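Local structure of RND efflux system, outer membrane lipoprotein, NodT family (Burkholderia mallei, 6U94) at residues Val423-Ala426 with Gln427-Phe431; Gln434-Leu437 with Val438-Lys441. The protein probably serves as the outer membrane channel component of an RND-type efflux system, a lipid-anchored member of the outer membrane factor family. All blocks are in the same frame, centred on the assembly; numbering follows the deposited sequence.

Contact 1: Val423-Ala426 with Gln427-Phe431; sequences VFDA and QRQLF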
loop_
_atom_site.group_PDB
_atom_site.type_symbol
_atom_site.label_atom_id
_atom_site.label_comp_id
_atom_site.label_asym_id
_atom_site.label_seq_id
_atom_site.Cartn_x
_atom_site.Cartn_y
_atom_site.Cartn_z
ATOM N N VAL A 423 34.711 -8.617 -9.166
ATOM C CA VAL A 423 34.153 -7.279 -8.986
ATOM C C VAL A 423 32.868 -7.134 -9.788
ATOM O O VAL A 423 31.868 -6.592 -9.299
ATOM C CB VAL A 423 35.191 -6.210 -9.382
ATOM C CG1 VAL A 423 34.585 -4.819 -9.292
ATOM C CG2 VAL A 423 36.431 -6.319 -8.503
ATOM N N PHE A 424 32.872 -7.629 -11.029
ATOM C CA PHE A 424 31.692 -7.536 -11.883
ATOM C C PHE A 424 30.494 -8.235 -11.252
ATOM O O PHE A 424 29.402 -7.662 -11.163
ATOM C CB PHE A 424 32.005 -8.132 -13.259
ATOM C CG PHE A 424 30.786 -8.426 -14.083
ATOM C CD1 PHE A 424 30.122 -7.409 -14.743
ATOM C CD2 PHE A 424 30.306 -9.720 -14.201
ATOM C CE1 PHE A 424 28.999 -7.671 -15.502
ATOM C CE2 PHE A 424 29.180 -9.989 -14.960
ATOM C CZ PHE A 424 28.529 -8.963 -15.611
ATOM N N ASP A 425 30.683 -9.477 -10.803
ATOM C CA ASP A 425 29.566 -10.247 -10.264
ATOM C C ASP A 425 29.047 -9.642 -8.965
ATOM O O ASP A 425 27.833 -9.609 -8.729
ATOM C CB ASP A 425 29.991 -11.699 -10.046
ATOM C CG ASP A 425 28.865 -12.564 -9.521
ATOM O OD1 ASP A 425 27.687 -12.254 -9.804
ATOM O OD2 ASP A 425 29.155 -13.551 -8.816
ATOM N N ALA A 426 29.950 -9.160 -8.107
ATOM C CA ALA A 426 29.523 -8.610 -6.824
ATOM C C ALA A 426 28.799 -7.279 -7.001
ATOM O O ALA A 426 27.779 -7.031 -6.346
ATOM C CB ALA A 426 30.724 -8.449 -5.894
ATOM N N GLN A 427 29.314 -6.410 -7.875
ATOM C CA GLN A 427 28.667 -5.123 -8.111
ATOM C C GLN A 427 27.275 -5.307 -8.700
ATOM O O GLN A 427 26.330 -4.613 -8.308
ATOM C CB GLN A 427 29.533 -4.264 -9.034
ATOM C CG GLN A 427 28.975 -2.874 -9.326
ATOM C CD GLN A 427 27.963 -2.862 -10.460
ATOM O OE1 GLN A 427 27.929 -3.774 -11.288
ATOM N NE2 GLN A 427 27.126 -1.832 -10.495
ATOM N N ARG A 428 27.134 -6.235 -9.649
ATOM C CA ARG A 428 25.841 -6.467 -10.282
ATOM C C ARG A 428 24.819 -6.989 -9.278
ATOM O O ARG A 428 23.637 -6.626 -9.338
ATOM C CB ARG A 428 26.016 -7.438 -11.451
ATOM C CG ARG A 428 24.963 -8.526 -11.545
ATOM C CD ARG A 428 25.327 -9.564 -12.596
ATOM N NE ARG A 428 26.007 -10.722 -12.023
ATOM C CZ ARG A 428 26.306 -11.821 -12.708
ATOM N NH1 ARG A 428 25.986 -11.911 -13.990
ATOM N NH2 ARG A 428 26.924 -12.831 -12.112
ATOM N N GLN A 429 25.255 -7.834 -8.340
ATOM C CA GLN A 429 24.351 -8.294 -7.292
ATOM C C GLN A 429 24.063 -7.191 -6.284
ATOM O O GLN A 429 22.949 -7.114 -5.751
ATOM C CB GLN A 429 24.936 -9.513 -6.580
ATOM C CG GLN A 429 24.960 -10.775 -7.416
ATOM C CD GLN A 429 25.406 -11.983 -6.615
ATOM O OE1 GLN A 429 25.387 -11.967 -5.384
ATOM N NE2 GLN A 429 25.817 -13.038 -7.311
ATOM N N LEU A 430 25.048 -6.334 -6.006
ATOM C CA LEU A 430 24.842 -5.251 -5.051
ATOM C C LEU A 430 23.825 -4.243 -5.575
ATOM O O LEU A 430 22.897 -3.852 -4.859
ATOM C CB LEU A 430 26.174 -4.567 -4.743
ATOM C CG LEU A 430 26.128 -3.322 -3.853
ATOM C CD1 LEU A 430 25.606 -3.664 -2.469
ATOM C CD2 LEU A 430 27.504 -2.679 -3.766
ATOM N N PHE A 431 23.983 -3.820 -6.833
ATOM C CA PHE A 431 23.065 -2.845 -7.410
ATOM C C PHE A 431 21.650 -3.400 -7.516
ATOM O O PHE A 431 20.677 -2.658 -7.341
ATOM C CB PHE A 431 23.579 -2.397 -8.781
ATOM C CG PHE A 431 22.711 -1.376 -9.450
ATOM C CD1 PHE A 431 22.288 -0.251 -8.764
ATOM C CD2 PHE A 431 22.330 -1.531 -10.774
ATOM C CE1 PHE A 431 21.485 0.696 -9.378
ATOM C CE2 PHE A 431 21.532 -0.586 -11.396
ATOM C CZ PHE A 431 21.110 0.528 -10.697
#
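With its CG anti to the backbone N (chi1 -178°), Asp425 sends its carboxylate along the helix to meet Arg428, whose chain bends at chi3 (95°) and swings the guanidinium back toward the preceding turn. The two form a salt bridge between residues three apart: Arg428 NH2 is modelled 2.5 Å from Asp425 OD1, a very short distance whose exact value is doubtful. Arg428 NE adds a weak second bond to the same oxygen. OD1 lies near the guanidinium plane, at its edge, while the carboxylate itself stands almost perpendicular to that plane (89°). A weak, bent third bond comes from Gln429 NE2 at 3.2 Å, and all three donors share OD1. The CE2 corner of Phe424 lies over one face of the guanidinium, offset toward its rim and 3.9 Å from Arg428 NH1, with the ring turned obliquely. Beneath these groups run ordinary helical bonds, among them Gln427 N to Val423 O (2.9 Å) and Leu430 N to Ala426 O (2.8 Å). Arg428 is exposed, while Gln429, also exposed, touches Leu402 of helix 362-415, on which Val423 and Ala426 pack as well; Gln427 and Phe431 pack on helix 156-203, and Phe424 on helix 211-247.

Contact 2: Gln434-Leu437 with Val438-Lys441; sequences QQLL and VTYK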
loop_
_atom_site.group_PDB
_atom_site.type_symbol
_atom_site.label_atom_id
_atom_site.label_comp_id
_atom_site.label_asym_id
_atom_site.label_seq_id
_atom_site.Cartn_x
_atom_site.Cartn_y
_atom_site.Cartn_z
ATOM N N GLN A 434 20.232 -3.236 -3.929
ATOM C CA GLN A 434 19.930 -1.885 -3.472
ATOM C C GLN A 434 18.622 -1.379 -4.070
ATOM O O GLN A 434 17.873 -0.651 -3.411
ATOM C CB GLN A 434 21.081 -0.943 -3.818
ATOM C CG GLN A 434 22.378 -1.257 -3.087
ATOM C CD GLN A 434 23.512 -0.341 -3.498
ATOM O OE1 GLN A 434 23.813 -0.196 -4.684
ATOM N NE2 GLN A 434 24.145 0.291 -2.516
ATOM N N GLN A 435 18.337 -1.745 -5.322
ATOM C CA GLN A 435 17.054 -1.389 -5.915
ATOM C C GLN A 435 15.910 -2.103 -5.209
ATOM O O GLN A 435 14.874 -1.493 -4.926
ATOM C CB GLN A 435 17.056 -1.718 -7.406
ATOM C CG GLN A 435 18.057 -0.913 -8.218
ATOM C CD GLN A 435 18.238 -1.456 -9.621
ATOM O OE1 GLN A 435 19.244 -2.101 -9.922
ATOM N NE2 GLN A 435 17.268 -1.194 -10.490
ATOM N N LEU A 436 16.087 -3.392 -4.902
ATOM C CA LEU A 436 15.037 -4.141 -4.222
ATOM C C LEU A 436 14.730 -3.569 -2.848
ATOM O O LEU A 436 13.586 -3.643 -2.391
ATOM C CB LEU A 436 15.431 -5.613 -4.096
ATOM C CG LEU A 436 14.769 -6.580 -5.076
ATOM C CD1 LEU A 436 14.962 -8.017 -4.620
ATOM C CD2 LEU A 436 13.292 -6.251 -5.226
ATOM N N LEU A 437 15.734 -3.009 -2.167
ATOM C CA LEU A 437 15.500 -2.447 -0.841
ATOM C C LEU A 437 14.505 -1.293 -0.895
ATOM O O LEU A 437 13.632 -1.177 -0.027
ATOM C CB LEU A 437 16.820 -1.985 -0.226
ATOM C CG LEU A 437 16.725 -1.271 1.123
ATOM C CD1 LEU A 437 16.049 -2.159 2.154
ATOM C CD2 LEU A 437 18.110 -0.847 1.604
ATOM N N VAL A 438 14.628 -0.426 -1.903
ATOM C CA VAL A 438 13.714 0.705 -2.027
ATOM C C VAL A 438 12.294 0.211 -2.276
ATOM O O VAL A 438 11.340 0.674 -1.641
ATOM C CB VAL A 438 14.181 1.657 -3.142
ATOM C CG1 VAL A 438 13.177 2.782 -3.334
ATOM C CG2 VAL A 438 15.551 2.225 -2.817
ATOM N N THR A 439 12.137 -0.748 -3.192
ATOM C CA THR A 439 10.807 -1.264 -3.505
ATOM C C THR A 439 10.175 -1.938 -2.293
ATOM O O THR A 439 8.963 -1.827 -2.076
ATOM C CB THR A 439 10.881 -2.242 -4.677
ATOM O OG1 THR A 439 11.430 -3.485 -4.226
ATOM C CG2 THR A 439 11.763 -1.684 -5.785
ATOM N N TYR A 440 10.979 -2.641 -1.493
ATOM C CA TYR A 440 10.457 -3.272 -0.285
ATOM C C TYR A 440 10.085 -2.242 0.774
ATOM O O TYR A 440 9.138 -2.459 1.540
ATOM C CB TYR A 440 11.479 -4.255 0.286
ATOM C CG TYR A 440 11.572 -5.576 -0.444
ATOM C CD1 TYR A 440 10.469 -6.121 -1.088
ATOM C CD2 TYR A 440 12.770 -6.286 -0.481
ATOM C CE1 TYR A 440 10.556 -7.334 -1.751
ATOM C CE2 TYR A 440 12.866 -7.496 -1.139
ATOM C CZ TYR A 440 11.758 -8.015 -1.772
ATOM O OH TYR A 440 11.858 -9.222 -2.427
ATOM N N LYS A 441 10.825 -1.133 0.850
ATOM C CA LYS A 441 10.448 -0.070 1.774
ATOM C C LYS A 441 9.131 0.571 1.355
ATOM O O LYS A 441 8.274 0.855 2.200
ATOM C CB LYS A 441 11.554 0.981 1.854
ATOM C CG LYS A 441 12.801 0.532 2.604
ATOM C CD LYS A 441 13.823 1.654 2.681
ATOM C CE LYS A 441 14.980 1.286 3.595
ATOM N NZ LYS A 441 15.940 2.412 3.757
#
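Leu436 lays its two methyl groups against different parts of Tyr440, one helical turn further on, with a first torsion (chi1 -103°) that is not well staggered. CD2 sits over one face of the ring, about 4.1 Å above its plane and offset toward the rim, whereas CD1 approaches CE2 at 4.1 Å and lies 4.0 Å from the phenol OH. Tyr440 takes part through a CG placed anti to its own carbonyl carbon (chi1 -77°), which carries the ring back along the helix over the Leu436 carbonyl. That carbonyl is gripped twice: Tyr440 N donates the regular helical bond at 2.9 Å, and Thr439 OG1 donates a second at 2.8 Å. Both arrive from the same face of the carbonyl plane. Thr439 can make this bond because its OG1 lies between the backbone N and the carbonyl carbon (chi1 75°), close to the residue three back; its CG2 meanwhile rests 3.2 Å from Gln435 O. One residue on from Tyr440, the extended chain of Lys441 runs back past Leu437, bringing CE to 3.9 Å from Leu437 CD1. A threonine hydroxyl bonded to a backbone carbonyl of the preceding turn, beside i to i+4 side-chain packing, is characteristic of alpha-helices, here a long helix of the bundle in an outer membrane factor fold.

Both contacts lie on helix 421-454, which follows the long helix 362-415 in the chain. Contact 1 comes first, near the N-terminal end of the helix, and contact 2 follows in series, their centres about 16 Å apart. Each joins consecutive turns, so neither closes a loop, and they neither nest nor cross. Helix 362-415 lines both: Lys406 and Ala409 meet contact 1, while Glu391, Gln395 and Ile399 meet contact 2, so moving forward along one helix means moving backward along the other, as in an antiparallel pair. Helix 156-203 likewise touches both, with Leu186 reaching Phe431 as well as Gln434 and Gln435. Together the contacts mark successive levels of one helical bundle.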